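Local coordinates for protein sorting nexin-3 (Saccharomyces cerevisiae, PDB 1OCS) that binds phosphatidylinositol 3-phosphate and helps retrieve late Golgi membrane proteins from the prevacuolar compartment by direct interaction with their cytosolic tails, at residues I63-L68 with K73-V78; R80-F85 with Q129-W134; T133-V138 with K149-F154. All blocks are in the same frame, centred on the assembly; numbering follows the deposited sequence.

Interaction 1 (I63-L68 with K73-V78); sequences ICRTNL and KRVSKV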
loop_
_atom_site.group_PDB
_atom_site.type_symbol
_atom_site.label_atom_id
_atom_site.label_comp_id
_atom_site.label_asym_id
_atom_site.label_seq_id
_atom_site.Cartn_x
_atom_site.Cartn_y
_atom_site.Cartn_z
ATOM N N ILE A 63 2.161 -5.870 -5.496
ATOM C CA ILE A 63 1.665 -6.999 -6.266
ATOM C C ILE A 63 0.840 -7.831 -5.299
ATOM O O ILE A 63 1.304 -8.187 -4.212
ATOM C CB ILE A 63 2.816 -7.840 -6.878
ATOM C CG1 ILE A 63 2.228 -9.071 -7.575
ATOM C CG2 ILE A 63 3.829 -8.218 -5.812
ATOM C CD1 ILE A 63 3.269 -10.033 -8.120
ATOM N N CYS A 64 -0.394 -8.124 -5.694
ATOM C CA CYS A 64 -1.316 -8.873 -4.855
ATOM C C CYS A 64 -2.071 -9.950 -5.629
ATOM O O CYS A 64 -2.450 -9.749 -6.784
ATOM C CB CYS A 64 -2.316 -7.890 -4.223
ATOM S SG CYS A 64 -3.620 -8.613 -3.178
ATOM N N ARG A 65 -2.263 -11.098 -4.988
ATOM C CA ARG A 65 -3.021 -12.211 -5.563
ATOM C C ARG A 65 -4.025 -12.589 -4.498
ATOM O O ARG A 65 -3.667 -12.726 -3.331
ATOM C CB ARG A 65 -2.141 -13.430 -5.838
ATOM C CG ARG A 65 -1.459 -13.444 -7.182
ATOM C CD ARG A 65 -1.429 -14.881 -7.716
ATOM N NE ARG A 65 -1.024 -15.830 -6.678
ATOM C CZ ARG A 65 -0.932 -17.143 -6.858
ATOM N NH1 ARG A 65 -0.559 -17.929 -5.852
ATOM N NH2 ARG A 65 -1.208 -17.670 -8.045
ATOM N N THR A 66 -5.280 -12.775 -4.881
ATOM C CA THR A 66 -6.279 -13.121 -3.887
ATOM C C THR A 66 -7.518 -13.731 -4.521
ATOM O O THR A 66 -7.704 -13.647 -5.736
ATOM C CB THR A 66 -6.698 -11.855 -3.088
ATOM O OG1 THR A 66 -7.555 -12.223 -2.004
ATOM C CG2 THR A 66 -7.448 -10.880 -3.994
ATOM N N ASN A 67 -8.346 -14.363 -3.691
ATOM C CA ASN A 67 -9.609 -14.930 -4.149
ATOM C C ASN A 67 -10.722 -14.428 -3.215
ATOM O O ASN A 67 -11.836 -14.954 -3.221
ATOM C CB ASN A 67 -9.558 -16.465 -4.153
ATOM C CG ASN A 67 -9.511 -17.054 -2.759
ATOM O OD1 ASN A 67 -9.236 -16.353 -1.782
ATOM N ND2 ASN A 67 -9.767 -18.358 -2.661
ATOM N N LEU A 68 -10.411 -13.406 -2.411
ATOM C CA LEU A 68 -11.388 -12.822 -1.481
ATOM C C LEU A 68 -12.584 -12.239 -2.238
ATOM O O LEU A 68 -12.418 -11.532 -3.234
ATOM C CB LEU A 68 -10.732 -11.730 -0.630
ATOM C CG LEU A 68 -9.764 -12.206 0.459
ATOM C CD1 LEU A 68 -8.983 -11.022 1.028
ATOM C CD2 LEU A 68 -10.551 -12.914 1.557
ATOM N N LYS A 73 -10.714 -8.971 -8.976
ATOM C CA LYS A 73 -9.845 -9.740 -9.854
ATOM C C LYS A 73 -8.796 -10.464 -9.019
ATOM O O LYS A 73 -8.545 -10.094 -7.874
ATOM C CB LYS A 73 -9.207 -8.833 -10.920
ATOM C CG LYS A 73 -8.458 -7.616 -10.411
ATOM C CD LYS A 73 -8.412 -6.549 -11.508
ATOM C CE LYS A 73 -7.402 -5.461 -11.218
ATOM N NZ LYS A 73 -6.007 -5.942 -11.431
ATOM N N ARG A 74 -8.203 -11.509 -9.589
ATOM C CA ARG A 74 -7.224 -12.320 -8.878
ATOM C C ARG A 74 -5.892 -11.632 -8.664
ATOM O O ARG A 74 -5.352 -11.646 -7.560
ATOM C CB ARG A 74 -7.003 -13.637 -9.632
ATOM C CG ARG A 74 -6.036 -14.631 -8.975
ATOM C CD ARG A 74 -5.980 -15.912 -9.812
ATOM N NE ARG A 74 -5.140 -16.970 -9.256
ATOM C CZ ARG A 74 -5.487 -17.783 -8.260
ATOM N NH1 ARG A 74 -6.672 -17.674 -7.676
ATOM N NH2 ARG A 74 -4.646 -18.729 -7.867
ATOM N N VAL A 75 -5.371 -11.019 -9.719
ATOM C CA VAL A 75 -4.077 -10.358 -9.654
ATOM C C VAL A 75 -4.142 -8.845 -9.856
ATOM O O VAL A 75 -4.798 -8.354 -10.770
ATOM C CB VAL A 75 -3.116 -10.957 -10.717
ATOM C CG1 VAL A 75 -1.755 -10.284 -10.641
ATOM C CG2 VAL A 75 -2.982 -12.461 -10.501
ATOM N N SER A 76 -3.460 -8.113 -8.983
ATOM C CA SER A 76 -3.402 -6.661 -9.090
ATOM C C SER A 76 -1.955 -6.208 -8.968
ATOM O O SER A 76 -1.224 -6.642 -8.076
ATOM C CB SER A 76 -4.253 -5.995 -8.007
ATOM O OG SER A 76 -5.634 -6.122 -8.302
ATOM N N LYS A 77 -1.540 -5.349 -9.887
ATOM C CA LYS A 77 -0.188 -4.823 -9.884
ATOM C C LYS A 77 -0.332 -3.322 -10.075
ATOM O O LYS A 77 -0.769 -2.862 -11.130
ATOM C CB LYS A 77 0.630 -5.436 -11.026
ATOM C CG LYS A 77 2.096 -5.651 -10.681
ATOM C CD LYS A 77 2.861 -6.345 -11.806
ATOM C CE LYS A 77 3.050 -5.425 -13.003
ATOM N NZ LYS A 77 3.905 -6.052 -14.056
ATOM N N VAL A 78 0.008 -2.564 -9.040
ATOM C CA VAL A 78 -0.101 -1.116 -9.091
ATOM C C VAL A 78 1.127 -0.466 -8.468
ATOM O O VAL A 78 1.899 -1.123 -7.770
ATOM C CB VAL A 78 -1.347 -0.631 -8.316
ATOM C CG1 VAL A 78 -2.610 -1.234 -8.913
ATOM C CG2 VAL A 78 -1.218 -1.016 -6.835
HETATM O O HOH W 1 -8.644 -15.626 -7.596
#
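Cys64 and Ser76 face each other as a hydrogen-bonded antiparallel pair and hold the two strands together twice over: Cys64 N donates to Ser76 O at 2.9 Å, and Ser76 N returns a bond to Cys64 O with an N-H...O angle of 165°. A third backbone bond, Thr66 N to Arg74 O, also 2.9 Å, carries the register to the end of the hairpin, where Arg74 O additionally receives the CA-H of Arg65. The non-hydrogen-bonded pairs Ile63-Lys77 and Arg65-Val75 put their side chains on the other face from Cys64 and Ser76. There Arg65 lays its aliphatic part against valine, CG lying 3.8 Å from Val75 CG2, the chain bending about CB-CG and CG-CD. Its guanidinium ends beside that of Arg74, the two NH2 atoms 3.6 Å apart and the planes 75° from each other. Arg74 gets there with an extended chain, CG anti to the backbone N (chi1 -178°), and its NH1 holds a water in the guanidinium plane that donates in turn to Thr66 O, closing a bridge between the strands. Where strand 57-66 ends, Thr66 OG1 accepts from Leu68 N at 3.1 Å, an ST turn, and is also hydrogen-bonded to Phe35 O; across the connection Lys73 folds back so that NZ donates to Val75 O at 2.8 Å. Further out, Cys64 and Ser76 pack on Ile155 of helix 149-156, and strand 36-46 borders Ile63 and Arg65 through backbone bonds to Glu39 and Glu37. The contact is thus one end of the beta hairpin of the PX-domain sheet. The closeness of the two arginines is probably offset by carboxylates, since Arg65 NE forms a salt bridge with Glu37 and Arg74 NH2 with Glu31.

Interaction 2 (R80-F85 with Q129-W134); sequences RRYSDF and QGLNTW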
loop_
_atom_site.group_PDB
_atom_site.type_symbol
_atom_site.label_atom_id
_atom_site.label_comp_id
_atom_site.label_asym_id
_atom_site.label_seq_id
_atom_site.Cartn_x
_atom_site.Cartn_y
_atom_site.Cartn_z
ATOM N N ARG A 80 2.563 2.815 -6.081
ATOM C CA ARG A 80 2.120 3.767 -5.071
ATOM C C ARG A 80 3.286 4.551 -4.479
ATOM O O ARG A 80 4.335 3.977 -4.167
ATOM C CB ARG A 80 1.412 3.028 -3.926
ATOM C CG ARG A 80 0.149 2.286 -4.325
ATOM C CD ARG A 80 -0.982 3.249 -4.643
ATOM N NE ARG A 80 -2.238 2.546 -4.913
ATOM C CZ ARG A 80 -2.780 2.400 -6.119
ATOM N NH1 ARG A 80 -2.181 2.903 -7.199
ATOM N NH2 ARG A 80 -3.937 1.761 -6.246
ATOM N N ARG A 81 3.089 5.859 -4.330
ATOM C CA ARG A 81 4.095 6.731 -3.729
ATOM C C ARG A 81 3.931 6.557 -2.229
ATOM O O ARG A 81 2.886 6.104 -1.763
ATOM C CB ARG A 81 3.817 8.203 -4.043
ATOM C CG ARG A 81 3.896 8.627 -5.503
ATOM C CD ARG A 81 3.284 10.022 -5.628
ATOM N NE ARG A 81 3.521 10.679 -6.911
ATOM C CZ ARG A 81 4.382 11.677 -7.101
ATOM N NH1 ARG A 81 4.521 12.213 -8.309
ATOM N NH2 ARG A 81 5.110 12.143 -6.089
ATOM N N TYR A 82 4.952 6.928 -1.468
ATOM C CA TYR A 82 4.854 6.832 -0.023
ATOM C C TYR A 82 3.664 7.678 0.428
ATOM O O TYR A 82 2.953 7.320 1.364
ATOM C CB TYR A 82 6.135 7.345 0.630
ATOM C CG TYR A 82 6.124 7.218 2.131
ATOM C CD1 TYR A 82 5.725 8.282 2.940
ATOM C CD2 TYR A 82 6.492 6.020 2.742
ATOM C CE1 TYR A 82 5.696 8.154 4.327
ATOM C CE2 TYR A 82 6.463 5.883 4.123
ATOM C CZ TYR A 82 6.065 6.951 4.907
ATOM O OH TYR A 82 6.035 6.801 6.272
ATOM N N SER A 83 3.439 8.801 -0.246
ATOM C CA SER A 83 2.318 9.665 0.115
ATOM C C SER A 83 0.975 8.967 -0.112
ATOM O O SER A 83 -0.002 9.274 0.568
ATOM C CB SER A 83 2.373 10.980 -0.674
ATOM O OG SER A 83 2.417 10.748 -2.064
ATOM N N ASP A 84 0.921 8.032 -1.063
ATOM C CA ASP A 84 -0.322 7.307 -1.311
ATOM C C ASP A 84 -0.614 6.399 -0.113
ATOM O O ASP A 84 -1.768 6.232 0.278
ATOM C CB ASP A 84 -0.236 6.464 -2.592
ATOM C CG ASP A 84 -0.216 7.316 -3.856
ATOM O OD1 ASP A 84 -0.961 8.318 -3.925
ATOM O OD2 ASP A 84 0.537 6.974 -4.785
ATOM N N PHE A 85 0.436 5.807 0.456
ATOM C CA PHE A 85 0.286 4.946 1.626
ATOM C C PHE A 85 -0.208 5.794 2.802
ATOM O O PHE A 85 -1.048 5.351 3.594
ATOM C CB PHE A 85 1.628 4.298 1.999
ATOM C CG PHE A 85 1.996 3.107 1.148
ATOM C CD1 PHE A 85 1.642 1.818 1.543
ATOM C CD2 PHE A 85 2.712 3.272 -0.034
ATOM C CE1 PHE A 85 2.000 0.705 0.774
ATOM C CE2 PHE A 85 3.075 2.162 -0.811
ATOM C CZ PHE A 85 2.718 0.879 -0.404
ATOM N N GLN A 129 11.161 -2.101 2.566
ATOM C CA GLN A 129 11.039 -3.157 3.570
ATOM C C GLN A 129 9.930 -2.844 4.561
ATOM O O GLN A 129 9.099 -3.699 4.861
ATOM C CB GLN A 129 12.355 -3.337 4.336
ATOM C CG GLN A 129 13.517 -3.783 3.473
ATOM C CD GLN A 129 14.786 -4.022 4.272
ATOM O OE1 GLN A 129 15.858 -4.220 3.700
ATOM N NE2 GLN A 129 14.668 -4.012 5.597
ATOM N N GLY A 130 9.926 -1.618 5.076
ATOM C CA GLY A 130 8.904 -1.229 6.030
ATOM C C GLY A 130 7.511 -1.305 5.436
ATOM O O GLY A 130 6.593 -1.866 6.042
ATOM N N LEU A 131 7.347 -0.745 4.243
ATOM C CA LEU A 131 6.045 -0.760 3.586
ATOM C C LEU A 131 5.573 -2.182 3.288
ATOM O O LEU A 131 4.380 -2.475 3.380
ATOM C CB LEU A 131 6.093 0.058 2.295
ATOM C CG LEU A 131 6.265 1.572 2.478
ATOM C CD1 LEU A 131 6.436 2.224 1.128
ATOM C CD2 LEU A 131 5.063 2.155 3.203
ATOM N N ASN A 132 6.505 -3.059 2.922
ATOM C CA ASN A 132 6.161 -4.446 2.624
ATOM C C ASN A 132 5.573 -5.093 3.878
ATOM O O ASN A 132 4.498 -5.683 3.841
ATOM C CB ASN A 132 7.404 -5.224 2.172
ATOM C CG ASN A 132 7.090 -6.672 1.822
ATOM O OD1 ASN A 132 6.375 -6.947 0.857
ATOM N ND2 ASN A 132 7.616 -7.605 2.616
ATOM N N THR A 133 6.282 -4.962 4.993
ATOM C CA THR A 133 5.830 -5.527 6.261
ATOM C C THR A 133 4.490 -4.927 6.689
ATOM O O THR A 133 3.586 -5.647 7.121
ATOM C CB THR A 133 6.875 -5.280 7.373
ATOM O OG1 THR A 133 8.082 -5.978 7.047
ATOM C CG2 THR A 133 6.363 -5.770 8.720
ATOM N N TRP A 134 4.367 -3.609 6.558
ATOM C CA TRP A 134 3.144 -2.902 6.931
ATOM C C TRP A 134 1.953 -3.387 6.102
ATOM O O TRP A 134 0.884 -3.678 6.640
ATOM C CB TRP A 134 3.327 -1.396 6.709
ATOM C CG TRP A 134 2.213 -0.546 7.264
ATOM C CD1 TRP A 134 2.063 -0.135 8.556
ATOM C CD2 TRP A 134 1.103 0.000 6.538
ATOM N NE1 TRP A 134 0.933 0.637 8.681
ATOM C CE2 TRP A 134 0.324 0.737 7.458
ATOM C CE3 TRP A 134 0.691 -0.060 5.196
ATOM C CZ2 TRP A 134 -0.847 1.413 7.084
ATOM C CZ3 TRP A 134 -0.473 0.611 4.823
ATOM C CH2 TRP A 134 -1.228 1.340 5.767
#
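Asp84 OD2 is gripped by Arg81 N at 2.8 Å, the amide approaching on the anti side of the carboxylate and 30° out of its plane; OD2 is also hydrogen-bonded to a glycerol, probably from the crystallisation liquor. The amide bond ties the N-cap residue Arg81 to the first turn of helix 82-89; Arg81 itself and the neighbouring Ser83 bind the phosphoinositide. Phe85, which follows Asp84, points toward helix 121-139. Leu131 CD2 sits over one face of its ring, 3.9 Å from the centroid and 17° off the normal, a CH-pi contact, while CD1 of the same leucine meets Phe85 CE2 at 3.9 Å. Trp134 instead comes in at the ring's edge, its CZ3 4.1 Å from Phe85 CD1. Tyr82, with CG anti to the backbone N (chi1 -177°), swings its ring across so that CE2 reaches Leu131 CD2 at 4.1 Å; Pro110 O takes its hydroxyl bond, and Arg127, another lipid-binding residue, makes a cation-pi contact with the ring. Leu131 also touches Val40 and Tyr60, so the cluster lies where helix 82-89 and helix 121-139 meet strands 36-46 and 57-66 of the sheet.

Interaction 3 (T133-V138 with K149-F154); sequences TWMQSV and KVLVRF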
loop_
_atom_site.group_PDB
_atom_site.type_symbol
_atom_site.label_atom_id
_atom_site.label_comp_id
_atom_site.label_asym_id
_atom_site.label_seq_id
_atom_site.Cartn_x
_atom_site.Cartn_y
_atom_site.Cartn_z
ATOM N N THR A 133 6.282 -4.962 4.993
ATOM C CA THR A 133 5.830 -5.527 6.261
ATOM C C THR A 133 4.490 -4.927 6.689
ATOM O O THR A 133 3.586 -5.647 7.121
ATOM C CB THR A 133 6.875 -5.280 7.373
ATOM O OG1 THR A 133 8.082 -5.978 7.047
ATOM C CG2 THR A 133 6.363 -5.770 8.720
ATOM N N TRP A 134 4.367 -3.609 6.558
ATOM C CA TRP A 134 3.144 -2.902 6.931
ATOM C C TRP A 134 1.953 -3.387 6.102
ATOM O O TRP A 134 0.884 -3.678 6.640
ATOM C CB TRP A 134 3.327 -1.396 6.709
ATOM C CG TRP A 134 2.213 -0.546 7.264
ATOM C CD1 TRP A 134 2.063 -0.135 8.556
ATOM C CD2 TRP A 134 1.103 0.000 6.538
ATOM N NE1 TRP A 134 0.933 0.637 8.681
ATOM C CE2 TRP A 134 0.324 0.737 7.458
ATOM C CE3 TRP A 134 0.691 -0.060 5.196
ATOM C CZ2 TRP A 134 -0.847 1.413 7.084
ATOM C CZ3 TRP A 134 -0.473 0.611 4.823
ATOM C CH2 TRP A 134 -1.228 1.340 5.767
ATOM N N MET A 135 2.147 -3.474 4.790
ATOM C CA MET A 135 1.083 -3.898 3.889
ATOM C C MET A 135 0.613 -5.324 4.165
ATOM O O MET A 135 -0.586 -5.597 4.130
ATOM C CB MET A 135 1.551 -3.768 2.437
ATOM C CG MET A 135 0.436 -3.556 1.433
ATOM S SD MET A 135 -0.607 -2.120 1.824
ATOM C CE MET A 135 -2.206 -2.796 1.476
ATOM N N GLN A 136 1.547 -6.234 4.443
ATOM C CA GLN A 136 1.175 -7.620 4.720
ATOM C C GLN A 136 0.406 -7.698 6.034
ATOM O O GLN A 136 -0.499 -8.519 6.191
ATOM C CB GLN A 136 2.421 -8.512 4.784
ATOM C CG GLN A 136 3.237 -8.500 3.491
ATOM C CD GLN A 136 4.380 -9.494 3.495
ATOM O OE1 GLN A 136 4.852 -9.916 4.552
ATOM N NE2 GLN A 136 4.844 -9.862 2.308
ATOM N N SER A 137 0.761 -6.824 6.970
ATOM C CA SER A 137 0.102 -6.773 8.266
ATOM C C SER A 137 -1.326 -6.241 8.119
ATOM O O SER A 137 -2.278 -6.800 8.670
ATOM C CB SER A 137 0.905 -5.876 9.210
ATOM O OG SER A 137 0.250 -5.727 10.449
ATOM N N VAL A 138 -1.475 -5.159 7.365
ATOM C CA VAL A 138 -2.785 -4.564 7.156
ATOM C C VAL A 138 -3.685 -5.410 6.253
ATOM O O VAL A 138 -4.819 -5.713 6.620
ATOM C CB VAL A 138 -2.650 -3.143 6.565
ATOM C CG1 VAL A 138 -4.012 -2.628 6.101
ATOM C CG2 VAL A 138 -2.054 -2.207 7.627
ATOM N N LYS A 149 -13.487 -1.508 2.022
ATOM C CA LYS A 149 -13.580 -1.133 0.615
ATOM C C LYS A 149 -12.332 -0.355 0.211
ATOM O O LYS A 149 -11.862 -0.453 -0.924
ATOM C CB LYS A 149 -14.827 -0.268 0.385
ATOM C CG LYS A 149 -16.145 -0.988 0.671
ATOM C CD LYS A 149 -16.519 -1.928 -0.475
ATOM C CE LYS A 149 -17.697 -2.834 -0.121
ATOM N NZ LYS A 149 -17.311 -3.929 0.822
ATOM N N VAL A 150 -11.794 0.425 1.144
ATOM C CA VAL A 150 -10.593 1.210 0.867
ATOM C C VAL A 150 -9.398 0.302 0.590
ATOM O O VAL A 150 -8.585 0.592 -0.290
ATOM C CB VAL A 150 -10.248 2.160 2.043
ATOM C CG1 VAL A 150 -8.950 2.899 1.749
ATOM C CG2 VAL A 150 -11.376 3.162 2.247
ATOM N N LEU A 151 -9.292 -0.790 1.345
ATOM C CA LEU A 151 -8.203 -1.756 1.174
ATOM C C LEU A 151 -8.208 -2.240 -0.281
ATOM O O LEU A 151 -7.175 -2.257 -0.956
ATOM C CB LEU A 151 -8.425 -2.965 2.086
ATOM C CG LEU A 151 -7.288 -3.833 2.642
ATOM C CD1 LEU A 151 -7.820 -5.259 2.782
ATOM C CD2 LEU A 151 -6.051 -3.796 1.768
ATOM N N VAL A 152 -9.385 -2.647 -0.751
ATOM C CA VAL A 152 -9.532 -3.145 -2.119
ATOM C C VAL A 152 -9.128 -2.108 -3.164
ATOM O O VAL A 152 -8.370 -2.407 -4.084
ATOM C CB VAL A 152 -10.994 -3.584 -2.409
ATOM C CG1 VAL A 152 -11.099 -4.127 -3.838
ATOM C CG2 VAL A 152 -11.427 -4.649 -1.413
ATOM N N ARG A 153 -9.631 -0.887 -3.020
ATOM C CA ARG A 153 -9.315 0.169 -3.975
ATOM C C ARG A 153 -7.825 0.488 -3.992
ATOM O O ARG A 153 -7.238 0.680 -5.057
ATOM C CB ARG A 153 -10.110 1.440 -3.655
ATOM C CG ARG A 153 -10.034 2.500 -4.754
ATOM C CD ARG A 153 -11.056 3.609 -4.527
ATOM N NE ARG A 153 -10.509 4.735 -3.772
ATOM C CZ ARG A 153 -9.666 5.629 -4.280
ATOM N NH1 ARG A 153 -9.272 5.529 -5.545
ATOM N NH2 ARG A 153 -9.218 6.624 -3.525
ATOM N N PHE A 154 -7.212 0.546 -2.813
ATOM C CA PHE A 154 -5.784 0.852 -2.711
ATOM C C PHE A 154 -4.935 -0.176 -3.445
ATOM O O PHE A 154 -3.884 0.146 -4.005
ATOM C CB PHE A 154 -5.346 0.891 -1.251
ATOM C CG PHE A 154 -3.906 1.296 -1.064
ATOM C CD1 PHE A 154 -3.491 2.593 -1.367
ATOM C CD2 PHE A 154 -2.966 0.383 -0.585
ATOM C CE1 PHE A 154 -2.160 2.976 -1.195
ATOM C CE2 PHE A 154 -1.633 0.757 -0.412
ATOM C CZ PHE A 154 -1.229 2.058 -0.717
#
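Helix 149-156, which meets Met135 through Leu151 and Phe154, begins at Lys149, whose backbone N, like that of Val150, is bound by the carboxylate of Glu95, so the first turn is held to helix 93-98. Leu151 then brings its CD2 to 4.0 Å from the methyl CE of Met135, with the two side chains crossing at an angle. One turn on from Leu151, Phe154 points toward helix 121-139. Its CG is anti to the backbone N (chi1 -176°), which extends the ring to the thioether of Met135. The sulfur meets the ring at its edge: SD is 3.8 Å from Phe154 CE2 and 5.1 Å from the centroid, 78° off the ring normal, a Met-aromatic contact of the edge type. The methyl follows, with CE 3.9 Å from Phe154 CD2. Met135 can serve both partners because its chain bends at CB-CG (chi2 55°) and again at CG-SD, bringing the methyl within contact of both the leucine and the phenylalanine. This is core packing of the PX domain, in which helix 149-156 is joined to the long helix 121-139 through buried apolar side chains. Around the same methionine lie Phe85 and Phe88 of helix 82-89 and Ile38 and Val40 of strand 36-46. Phe154 itself stacks on Phe88 and stands edge-to-face to Phe85 and Phe160, while Arg80 lies against its ring in a cation-pi contact.

Overall arrangement
The contacts follow one another along the chain. Interaction 1 closes the hairpin of strands 57-66 and 75-81; interaction 2 opens as strand 75-81 runs into helix 82-89; interaction 3 shares Thr133 and Trp134 with it on helix 121-139. Centres of interactions 2 and 3 are about 10 Å apart and those of 1 and 3 about 12 Å, whereas interactions 1 and 2 lie about 17 Å apart. Arg80 NH2 probably bonds Phe154 O at 2.8 Å, linking 2 with 3, and Val78 packs on that same carbonyl from interaction 1. Together the contacts join the three-stranded sheet to helices 82-89, 121-139 and 149-156 within the PX domain, with the lipid-binding residues Arg81 and Ser83 at interaction 2.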